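Local coordinates for protein Ribose/Galactose Isomerase (Vibrio parahaemolyticus, PDB 3ONO) that belongs to the LacAB/RpiB family and probably interconverts aldose and ketose sugar phosphates as an isomerase, at residues S13-N18 and T42-H47; G23-V28 and Y131-A136; Y51-I56 and Q180-T185; G93-P98 and N111-A116. All blocks are in the same frame, centred on the assembly; numbering follows the deposited sequence.

Four contacts sample one subunit of a tetramer, an alpha-beta-alpha sandwich whose parallel sheet runs 35-38, 5-8, 69-74, 112-116, 92-94. Interaction 1 joins the loops after strands 5-8 and 35-38, at one edge; interaction 4 pairs strands 112-116 and 92-94, at the other, their centres about 19 Å apart. Interaction 2 packs helix 18-31 on helix 125-136, whose I132, Y131 and K135 rest on segment 93-98 of interaction 4, centres about 12 Å apart. Interaction 3 brings helix 180-186 onto helix 51-63, touching interaction 1 where H47 meets T185. Segments of interactions 1 and 2 alternate along the chain; interaction 4 falls within the span of interactions 2 and 3, which tie early helices to later ones.

Interaction 1: S13-N18 and T42-H47; sequences SQAAKN and TDENDH
With CG of E44 anti to its carbonyl carbon (chi1 -80°) and the chain extended beyond it, the carboxylate reaches across to A16, OE2 lying 4.1 Å from A16 CB. That reach serves a water rather than a direct bond. The water gives a hydrogen to E44 OE2 at 3.0 Å and another to S13 O at 2.9 Å, and accepts from A16 N at 2.9 Å, so three groups from both loops hold it. The A15 methyl points across at the backbone of D43, CB standing 3.6 Å from D43 C. Beside it A15 O receives the CA-H of D43, CA to O 3.5 Å and 157° at the hydrogen. A second water bridges A15 O and T42 O, 2.7 Å from the latter, although it has more acceptors around it than protons to share. The facing loop is shaped from within: a type I turn runs from D43 to D46, and D43 OD1 offers its anti lone pair to N45 N in an Asx turn. The loops after strands 5-8 and 35-38 are thus joined by water bridges and a CA-H...O contact, with A15 CB the chief apolar element; the seam probably depends on its waters.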
loop_
_atom_site.group_PDB
_atom_site.type_symbol
_atom_site.label_atom_id
_atom_site.label_comp_id
_atom_site.label_asym_id
_atom_site.label_seq_id
_atom_site.Cartn_x
_atom_site.Cartn_y
_atom_site.Cartn_z
ATOM N N SER A 13 -19.126 12.385 5.850
ATOM C CA SER A 13 -18.694 11.984 4.505
ATOM C C SER A 13 -18.671 10.461 4.338
ATOM O O SER A 13 -18.889 9.938 3.233
ATOM C CB SER A 13 -17.340 12.611 4.112
ATOM O OG SER A 13 -16.230 12.008 4.772
ATOM N N GLN A 14 -18.423 9.751 5.436
ATOM C CA GLN A 14 -18.324 8.285 5.393
ATOM C C GLN A 14 -19.464 7.565 6.120
ATOM O O GLN A 14 -19.393 6.361 6.359
ATOM C CB GLN A 14 -16.987 7.833 5.981
ATOM C CG GLN A 14 -15.806 8.563 5.390
ATOM C CD GLN A 14 -15.770 8.453 3.875
ATOM O OE1 GLN A 14 -15.906 7.358 3.314
ATOM N NE2 GLN A 14 -15.601 9.591 3.200
ATOM N N ALA A 15 -20.521 8.294 6.447
ATOM C CA ALA A 15 -21.590 7.755 7.286
ATOM C C ALA A 15 -22.309 6.566 6.671
ATOM O O ALA A 15 -22.788 5.704 7.403
ATOM C CB ALA A 15 -22.599 8.851 7.644
ATOM N N ALA A 16 -22.390 6.523 5.343
ATOM C CA ALA A 16 -23.048 5.393 4.654
ATOM C C ALA A 16 -22.351 4.093 4.987
ATOM O O ALA A 16 -22.958 3.029 4.934
ATOM C CB ALA A 16 -23.060 5.601 3.150
ATOM N N LYS A 17 -21.063 4.179 5.315
ATOM C CA LYS A 17 -20.260 2.996 5.583
ATOM C C LYS A 17 -20.259 2.567 7.037
ATOM O O LYS A 17 -19.631 1.555 7.381
ATOM C CB LYS A 17 -18.822 3.210 5.104
ATOM C CG LYS A 17 -18.701 3.118 3.598
ATOM C CD LYS A 17 -17.332 3.520 3.062
ATOM C CE LYS A 17 -17.281 3.250 1.560
ATOM N NZ LYS A 17 -16.046 3.789 0.919
ATOM N N ASN A 18 -20.942 3.324 7.896
ATOM C CA ASN A 18 -20.932 2.979 9.314
ATOM C C ASN A 18 -21.492 1.588 9.610
ATOM O O ASN A 18 -20.930 0.865 10.433
ATOM C CB ASN A 18 -21.630 4.032 10.179
ATOM C CG ASN A 18 -21.710 3.613 11.629
ATOM O OD1 ASN A 18 -22.763 3.168 12.113
ATOM N ND2 ASN A 18 -20.591 3.726 12.332
ATOM N N THR A 42 -24.563 6.912 12.444
ATOM C CA THR A 42 -24.912 5.541 12.071
ATOM C C THR A 42 -25.289 5.453 10.597
ATOM O O THR A 42 -25.222 4.387 9.984
ATOM C CB THR A 42 -26.087 5.022 12.924
ATOM O OG1 THR A 42 -27.209 5.901 12.765
ATOM C CG2 THR A 42 -25.701 4.979 14.407
ATOM N N ASP A 43 -25.708 6.575 10.027
ATOM C CA ASP A 43 -25.980 6.663 8.593
ATOM C C ASP A 43 -26.069 8.131 8.178
ATOM O O ASP A 43 -25.937 9.025 9.030
ATOM C CB ASP A 43 -27.249 5.893 8.220
ATOM C CG ASP A 43 -28.458 6.352 8.993
ATOM O OD1 ASP A 43 -28.770 7.558 8.947
ATOM O OD2 ASP A 43 -29.098 5.503 9.653
ATOM N N GLU A 44 -26.290 8.393 6.890
ATOM C CA GLU A 44 -26.202 9.775 6.396
ATOM C C GLU A 44 -27.283 10.688 6.959
ATOM O O GLU A 44 -27.138 11.913 6.943
ATOM C CB GLU A 44 -26.215 9.822 4.868
ATOM C CG GLU A 44 -24.856 9.506 4.258
ATOM C CD GLU A 44 -24.893 9.394 2.744
ATOM O OE1 GLU A 44 -25.999 9.205 2.190
ATOM O OE2 GLU A 44 -23.816 9.492 2.113
ATOM N N ASN A 45 -28.355 10.090 7.467
ATOM C CA ASN A 45 -29.469 10.872 8.003
ATOM C C ASN A 45 -29.399 11.121 9.506
ATOM O O ASN A 45 -30.251 11.807 10.063
ATOM C CB ASN A 45 -30.798 10.201 7.653
ATOM C CG ASN A 45 -31.046 10.159 6.158
ATOM O OD1 ASN A 45 -30.909 11.172 5.466
ATOM N ND2 ASN A 45 -31.391 8.977 5.646
ATOM N N ASP A 46 -28.380 10.567 10.153
ATOM C CA ASP A 46 -28.243 10.665 11.601
ATOM C C ASP A 46 -27.770 12.052 12.036
ATOM O O ASP A 46 -27.370 12.866 11.202
ATOM C CB ASP A 46 -27.259 9.590 12.087
ATOM C CG ASP A 46 -27.268 9.430 13.590
ATOM O OD1 ASP A 46 -28.287 9.793 14.219
ATOM O OD2 ASP A 46 -26.261 8.941 14.147
ATOM N N HIS A 47 -27.836 12.314 13.345
ATOM C CA HIS A 47 -27.315 13.545 13.942
ATOM C C HIS A 47 -25.978 13.888 13.292
ATOM O O HIS A 47 -25.043 13.103 13.380
ATOM C CB HIS A 47 -27.125 13.330 15.438
ATOM C CG HIS A 47 -26.484 14.482 16.151
ATOM N ND1 HIS A 47 -27.134 15.673 16.391
ATOM C CD2 HIS A 47 -25.247 14.614 16.687
ATOM C CE1 HIS A 47 -26.333 16.484 17.061
ATOM N NE2 HIS A 47 -25.178 15.869 17.245
HETATM O O HOH W 1 -21.313 8.263 3.253
HETATM O O HOH W 2 -24.451 3.214 7.679
#

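Interaction 2: G23-V28 and Y131-A136; sequences GELNSV and YIFEKA
L25 and F133 cross at about a right angle where two neighbouring helices of the alpha-beta-alpha sandwich, 18-31 and 125-136, pack against each other. Their short segments run in roughly the same direction, 37° apart (signed crossing angle -37°), with the axes 9.4 Å from one another at closest. F133 supplies the largest share of the interface. Its ring projects from helix 125-136 alongside L25, and L25 CD1 sits over the centre of one face, 3.6 Å from the centroid and 8° off the normal, a CH-pi contact. The leucine reaches this place because its CG is anti to the backbone N and chi2 then turns CD1 over the ring. L25 CA lies above the rim on the side of CD1, 3.6 Å from F133 CD2, and E24 C comes at the ring's edge, near its plane. L25 also touches V36 of strand 35-38, which places this helix against the sheet. E24 OE1 forms a salt bridge with R130, one residue before the segment on helix 125-136, adding a charged tie between the same helices; E134 OE1 instead pairs with K135 of the second subunit, so the same helix serves an intersubunit surface. V28 completes the contact beside the ring's root, its CG1 lying 3.8 Å from F133 CB, 3.9 Å from E134 CG and 3.6 Å from E134 N.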
loop_
_atom_site.group_PDB
_atom_site.type_symbol
_atom_site.label_atom_id
_atom_site.label_comp_id
_atom_site.label_asym_id
_atom_site.label_seq_id
_atom_site.Cartn_x
_atom_site.Cartn_y
_atom_site.Cartn_z
ATOM N N GLY A 23 -20.456 -3.385 11.862
ATOM C CA GLY A 23 -20.594 -4.825 11.677
ATOM C C GLY A 23 -19.289 -5.564 11.917
ATOM O O GLY A 23 -19.236 -6.519 12.699
ATOM N N GLU A 24 -18.220 -5.103 11.264
ATOM C CA GLU A 24 -16.924 -5.746 11.421
ATOM C C GLU A 24 -16.399 -5.559 12.841
ATOM O O GLU A 24 -15.831 -6.482 13.414
ATOM C CB GLU A 24 -15.913 -5.223 10.395
ATOM C CG GLU A 24 -16.329 -5.451 8.920
ATOM C CD GLU A 24 -16.274 -6.908 8.501
ATOM O OE1 GLU A 24 -15.821 -7.755 9.304
ATOM O OE2 GLU A 24 -16.689 -7.207 7.357
ATOM N N LEU A 25 -16.581 -4.368 13.413
ATOM C CA LEU A 25 -16.030 -4.103 14.744
ATOM C C LEU A 25 -16.721 -4.975 15.790
ATOM O O LEU A 25 -16.076 -5.574 16.651
ATOM C CB LEU A 25 -16.133 -2.609 15.124
ATOM C CG LEU A 25 -15.429 -2.212 16.426
ATOM C CD1 LEU A 25 -13.928 -2.533 16.342
ATOM C CD2 LEU A 25 -15.634 -0.721 16.683
ATOM N N ASN A 26 -18.045 -5.030 15.713
ATOM C CA ASN A 26 -18.822 -5.834 16.634
ATOM C C ASN A 26 -18.450 -7.303 16.505
ATOM O O ASN A 26 -18.253 -7.988 17.506
ATOM C CB ASN A 26 -20.306 -5.622 16.373
ATOM C CG ASN A 26 -20.842 -4.419 17.108
ATOM O OD1 ASN A 26 -20.633 -4.283 18.315
ATOM N ND2 ASN A 26 -21.504 -3.517 16.385
ATOM N N SER A 27 -18.341 -7.769 15.265
ATOM C CA SER A 27 -17.947 -9.148 15.001
ATOM C C SER A 27 -16.573 -9.461 15.595
ATOM O O SER A 27 -16.420 -10.398 16.383
ATOM C CB SER A 27 -17.958 -9.424 13.494
ATOM O OG SER A 27 -17.485 -10.726 13.210
ATOM N N VAL A 28 -15.571 -8.669 15.221
ATOM C CA VAL A 28 -14.200 -8.946 15.639
ATOM C C VAL A 28 -13.957 -8.628 17.109
ATOM O O VAL A 28 -13.577 -9.503 17.887
ATOM C CB VAL A 28 -13.174 -8.170 14.786
ATOM C CG1 VAL A 28 -11.768 -8.407 15.321
ATOM C CG2 VAL A 28 -13.289 -8.598 13.336
ATOM N N TYR A 131 -9.476 -7.110 9.177
ATOM C CA TYR A 131 -8.136 -7.568 9.519
ATOM C C TYR A 131 -7.436 -6.541 10.428
ATOM O O TYR A 131 -6.673 -6.890 11.337
ATOM C CB TYR A 131 -7.319 -7.773 8.252
ATOM C CG TYR A 131 -7.843 -8.834 7.292
ATOM C CD1 TYR A 131 -8.894 -9.684 7.642
ATOM C CD2 TYR A 131 -7.277 -8.983 6.026
ATOM C CE1 TYR A 131 -9.349 -10.666 6.738
ATOM C CE2 TYR A 131 -7.719 -9.941 5.145
ATOM C CZ TYR A 131 -8.758 -10.765 5.493
ATOM O OH TYR A 131 -9.164 -11.721 4.578
ATOM N N ILE A 132 -7.684 -5.269 10.158
ATOM C CA ILE A 132 -7.176 -4.210 11.037
ATOM C C ILE A 132 -7.696 -4.408 12.457
ATOM O O ILE A 132 -6.937 -4.310 13.421
ATOM C CB ILE A 132 -7.564 -2.806 10.513
ATOM C CG1 ILE A 132 -6.659 -2.406 9.338
ATOM C CG2 ILE A 132 -7.546 -1.745 11.675
ATOM C CD1 ILE A 132 -7.202 -1.189 8.538
ATOM N N PHE A 133 -8.985 -4.703 12.601
ATOM C CA PHE A 133 -9.553 -4.865 13.928
ATOM C C PHE A 133 -8.989 -6.107 14.609
ATOM O O PHE A 133 -8.761 -6.120 15.818
ATOM C CB PHE A 133 -11.087 -4.920 13.875
ATOM C CG PHE A 133 -11.740 -3.612 13.460
ATOM C CD1 PHE A 133 -11.077 -2.400 13.614
ATOM C CD2 PHE A 133 -13.018 -3.602 12.917
ATOM C CE1 PHE A 133 -11.683 -1.169 13.224
ATOM C CE2 PHE A 133 -13.645 -2.406 12.529
ATOM C CZ PHE A 133 -12.970 -1.164 12.686
ATOM N N GLU A 134 -8.759 -7.148 13.821
ATOM C CA GLU A 134 -8.162 -8.369 14.339
ATOM C C GLU A 134 -6.815 -8.101 14.982
ATOM O O GLU A 134 -6.513 -8.648 16.038
ATOM C CB GLU A 134 -7.999 -9.401 13.210
ATOM C CG GLU A 134 -9.329 -9.893 12.689
ATOM C CD GLU A 134 -9.188 -10.881 11.516
ATOM O OE1 GLU A 134 -8.049 -11.117 11.054
ATOM O OE2 GLU A 134 -10.227 -11.412 11.067
ATOM N N LYS A 135 -5.981 -7.300 14.322
ATOM C CA LYS A 135 -4.658 -7.012 14.864
ATOM C C LYS A 135 -4.683 -5.922 15.954
ATOM O O LYS A 135 -3.870 -5.944 16.883
ATOM C CB LYS A 135 -3.684 -6.647 13.746
ATOM C CG LYS A 135 -3.504 -7.725 12.673
ATOM C CD LYS A 135 -3.298 -9.101 13.269
ATOM C CE LYS A 135 -3.156 -10.132 12.120
ATOM N NZ LYS A 135 -3.349 -11.525 12.570
ATOM N N ALA A 136 -5.611 -4.970 15.859
ATOM C CA ALA A 136 -5.698 -3.905 16.878
ATOM C C ALA A 136 -6.111 -4.416 18.249
ATOM O O ALA A 136 -5.683 -3.880 19.273
ATOM C CB ALA A 136 -6.665 -2.801 16.450
#

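Interaction 3: Y51-I56 and Q180-T185; sequences YIHLGI and QELVKT
Helix 180-186 passes over helix 51-63 steeply, the two segment axes 75° apart and 9.2 Å from each other at closest, with H53 and L182 facing across the crossing. This is helix-on-helix packing that sets a late helix of the chain on the helical layer flanking the sheet of the alpha-beta-alpha sandwich. L182 carries most of the apolar contact from helix 180-186. Its CD1 meets I52 CG2 at 3.9 Å, and its CB meets I56 CD1, also at 3.9 Å, I56 and L182 crossing at about a right angle. I56 CG2 carries the packing on to V183 CG1. The same patch reaches beyond the subunit, since I52 and L182 rest on I159 and V163 of the third subunit. OG1 of T185 lies anti to the carbonyl carbon (chi1 -66°), which leaves CG2 anti to the backbone N, and this methyl lies over one face of the H53 imidazole, displaced toward the rim, in a CH-pi contact of 3.6 Å to the centroid and 19° from the normal. H53 ND1 receives the backbone N-H of T50. An edge of the ring also meets helix 180-186: L182 O lies in the ring plane, 3.3 Å from H53 CD2.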
loop_
_atom_site.group_PDB
_atom_site.type_symbol
_atom_site.label_atom_id
_atom_site.label_comp_id
_atom_site.label_asym_id
_atom_site.label_seq_id
_atom_site.Cartn_x
_atom_site.Cartn_y
_atom_site.Cartn_z
ATOM N N TYR A 51 -15.477 15.759 11.040
ATOM C CA TYR A 51 -14.302 15.257 11.747
ATOM C C TYR A 51 -13.854 16.169 12.884
ATOM O O TYR A 51 -13.108 15.729 13.753
ATOM C CB TYR A 51 -13.136 14.959 10.789
ATOM C CG TYR A 51 -12.552 16.152 10.075
ATOM C CD1 TYR A 51 -11.662 17.017 10.722
ATOM C CD2 TYR A 51 -12.855 16.397 8.723
ATOM C CE1 TYR A 51 -11.092 18.089 10.049
ATOM C CE2 TYR A 51 -12.297 17.479 8.049
ATOM C CZ TYR A 51 -11.428 18.329 8.727
ATOM O OH TYR A 51 -10.849 19.398 8.075
ATOM N N ILE A 52 -14.328 17.420 12.916
ATOM C CA ILE A 52 -14.039 18.281 14.051
ATOM C C ILE A 52 -14.735 17.749 15.300
ATOM O O ILE A 52 -14.136 17.651 16.372
ATOM C CB ILE A 52 -14.520 19.749 13.812
ATOM C CG1 ILE A 52 -13.816 20.350 12.598
ATOM C CG2 ILE A 52 -14.254 20.615 15.073
ATOM C CD1 ILE A 52 -12.298 20.452 12.730
ATOM N N HIS A 53 -16.009 17.396 15.169
ATOM C CA HIS A 53 -16.756 16.893 16.311
ATOM C C HIS A 53 -16.154 15.581 16.793
ATOM O O HIS A 53 -16.144 15.308 17.987
ATOM C CB HIS A 53 -18.227 16.699 15.954
ATOM C CG HIS A 53 -18.873 17.941 15.428
ATOM N ND1 HIS A 53 -19.258 18.076 14.106
ATOM C CD2 HIS A 53 -19.176 19.115 16.036
ATOM C CE1 HIS A 53 -19.786 19.277 13.931
ATOM N NE2 HIS A 53 -19.746 19.930 15.087
ATOM N N LEU A 54 -15.655 14.768 15.863
ATOM C CA LEU A 54 -15.063 13.498 16.264
ATOM C C LEU A 54 -13.949 13.679 17.299
ATOM O O LEU A 54 -13.866 12.927 18.286
ATOM C CB LEU A 54 -14.526 12.730 15.037
ATOM C CG LEU A 54 -15.561 12.352 13.976
ATOM C CD1 LEU A 54 -14.885 11.595 12.809
ATOM C CD2 LEU A 54 -16.702 11.509 14.562
ATOM N N GLY A 55 -13.057 14.629 17.066
ATOM C CA GLY A 55 -11.962 14.845 17.995
ATOM C C GLY A 55 -12.469 15.235 19.376
ATOM O O GLY A 55 -11.945 14.787 20.408
ATOM N N ILE A 56 -13.481 16.098 19.406
ATOM C CA ILE A 56 -14.037 16.547 20.691
ATOM C C ILE A 56 -14.676 15.369 21.427
ATOM O O ILE A 56 -14.487 15.190 22.642
ATOM C CB ILE A 56 -15.084 17.662 20.471
ATOM C CG1 ILE A 56 -14.400 18.901 19.904
ATOM C CG2 ILE A 56 -15.808 18.009 21.784
ATOM C CD1 ILE A 56 -15.365 19.865 19.215
ATOM N N GLN A 180 -18.633 26.830 21.562
ATOM C CA GLN A 180 -19.503 25.902 22.277
ATOM C C GLN A 180 -20.555 25.259 21.396
ATOM O O GLN A 180 -21.094 24.208 21.734
ATOM C CB GLN A 180 -20.145 26.573 23.509
ATOM C CG GLN A 180 -19.125 27.001 24.572
ATOM C CD GLN A 180 -18.358 25.813 25.149
ATOM O OE1 GLN A 180 -17.264 25.462 24.668
ATOM N NE2 GLN A 180 -18.937 25.173 26.161
ATOM N N GLU A 181 -20.856 25.873 20.260
ATOM C CA GLU A 181 -21.720 25.216 19.277
ATOM C C GLU A 181 -21.121 23.858 18.854
ATOM O O GLU A 181 -21.834 22.873 18.696
ATOM C CB GLU A 181 -21.872 26.086 18.026
ATOM C CG GLU A 181 -23.253 26.712 17.807
ATOM C CD GLU A 181 -23.700 26.632 16.328
ATOM O OE1 GLU A 181 -23.382 27.552 15.522
ATOM O OE2 GLU A 181 -24.368 25.630 15.975
ATOM N N LEU A 182 -19.813 23.833 18.650
ATOM C CA LEU A 182 -19.146 22.592 18.261
ATOM C C LEU A 182 -19.305 21.551 19.346
ATOM O O LEU A 182 -19.599 20.404 19.055
ATOM C CB LEU A 182 -17.661 22.803 18.001
ATOM C CG LEU A 182 -17.246 23.580 16.759
ATOM C CD1 LEU A 182 -15.752 23.817 16.811
ATOM C CD2 LEU A 182 -17.620 22.821 15.470
ATOM N N VAL A 183 -19.110 21.937 20.605
ATOM C CA VAL A 183 -19.149 20.935 21.660
ATOM C C VAL A 183 -20.576 20.431 21.863
ATOM O O VAL A 183 -20.792 19.230 22.074
ATOM C CB VAL A 183 -18.568 21.456 22.979
ATOM C CG1 VAL A 183 -18.427 20.302 23.971
ATOM C CG2 VAL A 183 -17.214 22.136 22.729
ATOM N N LYS A 184 -21.552 21.342 21.817
ATOM C CA LYS A 184 -22.952 20.935 21.929
ATOM C C LYS A 184 -23.316 19.908 20.859
ATOM O O LYS A 184 -24.013 18.915 21.132
ATOM C CB LYS A 184 -23.897 22.140 21.824
ATOM C CG LYS A 184 -23.790 23.118 22.960
ATOM C CD LYS A 184 -24.706 24.324 22.698
ATOM C CE LYS A 184 -24.789 25.245 23.903
ATOM N NZ LYS A 184 -23.528 26.009 24.091
ATOM N N THR A 185 -22.855 20.151 19.639
ATOM C CA THR A 185 -23.119 19.220 18.540
ATOM C C THR A 185 -22.440 17.887 18.828
ATOM O O THR A 185 -23.034 16.828 18.652
ATOM C CB THR A 185 -22.641 19.782 17.191
ATOM O OG1 THR A 185 -23.444 20.932 16.853
ATOM C CG2 THR A 185 -22.767 18.704 16.082
#

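Interaction 4: G93-P98 and N111-A116; sequences GYCLEP and NAISLA
G93 O is gripped by two groups of the adjoining strand: S114 N donates to it at 2.9 Å, nearly along the C=O axis (170° at the oxygen), and the CA-H of I113 adds a weaker approach, CA to O 3.3 Å. The ladder continues on both sides. G93 N gives its hydrogen to A112 O at 3.0 Å, and C95 N gives its own to S114 O at 3.0 Å, this last donor rising 38° above the carbonyl plane. Past that point the chains part, and water takes the next rung, donating to C95 O at 2.8 Å and accepting from A116 N at 2.9 Å. The segments belong to a parallel beta-alpha-beta crossover, strand 92-94, helix 98-108 and strand 112-116, with 92-94 outermost in the sheet of this chain. One face carries Y94 and S114. S114 OG, swung anti to its backbone N (chi1 179°), bonds G77 O; Y94 OH bonds T76 O of the third subunit. On the opposite face I113 points toward the crossover helix, where it packs on F104, and its CB approaches C95 CB to 4.0 Å. C95 CB also lies beside L115 CD1. Beyond the paired strands, L96, resting on L96 of the third subunit, turns its CD2 to within 3.8 Å of A116 CB.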
loop_
_atom_site.group_PDB
_atom_site.type_symbol
_atom_site.label_atom_id
_atom_site.label_comp_id
_atom_site.label_asym_id
_atom_site.label_seq_id
_atom_site.Cartn_x
_atom_site.Cartn_y
_atom_site.Cartn_z
ATOM N N GLY A 93 -3.255 7.194 16.151
ATOM C CA GLY A 93 -2.400 6.858 15.010
ATOM C C GLY A 93 -3.198 6.682 13.714
ATOM O O GLY A 93 -4.408 6.522 13.754
ATOM N N TYR A 94 -2.533 6.693 12.562
ATOM C CA TYR A 94 -3.204 6.264 11.333
ATOM C C TYR A 94 -3.265 4.738 11.326
ATOM O O TYR A 94 -2.477 4.073 11.991
ATOM C CB TYR A 94 -2.476 6.787 10.069
ATOM C CG TYR A 94 -1.106 6.185 9.815
ATOM C CD1 TYR A 94 -0.978 4.901 9.265
ATOM C CD2 TYR A 94 0.065 6.886 10.113
ATOM C CE1 TYR A 94 0.284 4.317 9.036
ATOM C CE2 TYR A 94 1.340 6.313 9.870
ATOM C CZ TYR A 94 1.432 5.037 9.336
ATOM O OH TYR A 94 2.667 4.462 9.121
ATOM N N CYS A 95 -4.217 4.180 10.593
ATOM C CA CYS A 95 -4.244 2.737 10.461
ATOM C C CYS A 95 -4.794 2.395 9.101
ATOM O O CYS A 95 -5.990 2.534 8.879
ATOM C CB CYS A 95 -5.133 2.137 11.542
ATOM S SG CYS A 95 -4.788 0.412 11.749
ATOM N N LEU A 96 -3.918 1.953 8.203
ATOM C CA LEU A 96 -4.304 1.702 6.816
ATOM C C LEU A 96 -4.264 0.229 6.424
ATOM O O LEU A 96 -4.899 -0.179 5.454
ATOM C CB LEU A 96 -3.394 2.505 5.886
ATOM C CG LEU A 96 -3.447 4.015 6.135
ATOM C CD1 LEU A 96 -2.493 4.703 5.178
ATOM C CD2 LEU A 96 -4.862 4.559 5.967
ATOM N N GLU A 97 -3.514 -0.569 7.167
ATOM C CA GLU A 97 -3.383 -2.001 6.853
ATOM C C GLU A 97 -3.043 -2.666 8.187
ATOM O O GLU A 97 -2.615 -1.987 9.122
ATOM C CB GLU A 97 -2.340 -2.222 5.762
ATOM C CG GLU A 97 -0.949 -1.720 6.102
ATOM C CD GLU A 97 -0.121 -2.824 6.730
ATOM O OE1 GLU A 97 -0.665 -3.938 6.894
ATOM O OE2 GLU A 97 1.061 -2.596 7.048
ATOM N N PRO A 98 -3.294 -3.965 8.316
ATOM C CA PRO A 98 -3.222 -4.639 9.620
ATOM C C PRO A 98 -1.936 -4.452 10.426
ATOM O O PRO A 98 -2.018 -4.306 11.646
ATOM C CB PRO A 98 -3.394 -6.114 9.263
ATOM C CG PRO A 98 -4.196 -6.078 8.011
ATOM C CD PRO A 98 -3.787 -4.865 7.251
ATOM N N ASN A 111 -4.376 5.399 22.130
ATOM C CA ASN A 111 -5.749 5.023 22.473
ATOM C C ASN A 111 -6.777 5.366 21.394
ATOM O O ASN A 111 -7.968 5.371 21.650
ATOM C CB ASN A 111 -6.172 5.634 23.840
ATOM C CG ASN A 111 -6.043 7.140 23.883
ATOM O OD1 ASN A 111 -5.766 7.787 22.868
ATOM N ND2 ASN A 111 -6.241 7.718 25.079
ATOM N N ALA A 112 -6.316 5.644 20.183
ATOM C CA ALA A 112 -7.241 5.875 19.077
ATOM C C ALA A 112 -6.565 5.535 17.767
ATOM O O ALA A 112 -5.351 5.661 17.659
ATOM C CB ALA A 112 -7.695 7.320 19.070
ATOM N N ILE A 113 -7.336 5.067 16.784
ATOM C CA ILE A 113 -6.799 4.896 15.440
ATOM C C ILE A 113 -7.757 5.528 14.437
ATOM O O ILE A 113 -8.975 5.528 14.653
ATOM C CB ILE A 113 -6.605 3.416 15.084
ATOM C CG1 ILE A 113 -7.896 2.632 15.315
ATOM C CG2 ILE A 113 -5.471 2.841 15.914
ATOM C CD1 ILE A 113 -7.757 1.117 14.990
ATOM N N SER A 114 -7.199 6.064 13.357
ATOM C CA SER A 114 -8.000 6.705 12.310
ATOM C C SER A 114 -7.811 5.967 11.000
ATOM O O SER A 114 -6.689 5.855 10.494
ATOM C CB SER A 114 -7.587 8.161 12.141
ATOM O OG SER A 114 -8.348 8.801 11.115
ATOM N N LEU A 115 -8.913 5.446 10.463
ATOM C CA LEU A 115 -8.874 4.672 9.226
ATOM C C LEU A 115 -9.268 5.524 8.036
ATOM O O LEU A 115 -9.931 6.546 8.199
ATOM C CB LEU A 115 -9.862 3.497 9.322
ATOM C CG LEU A 115 -9.392 2.259 10.102
ATOM C CD1 LEU A 115 -9.177 2.583 11.591
ATOM C CD2 LEU A 115 -10.418 1.121 9.961
ATOM N N ALA A 116 -8.882 5.073 6.842
ATOM C CA ALA A 116 -9.334 5.702 5.597
ATOM C C ALA A 116 -10.463 4.852 5.036
ATOM O O ALA A 116 -10.253 3.675 4.704
ATOM C CB ALA A 116 -8.176 5.772 4.601
HETATM O O HOH W 3 -7.789 2.379 6.797
#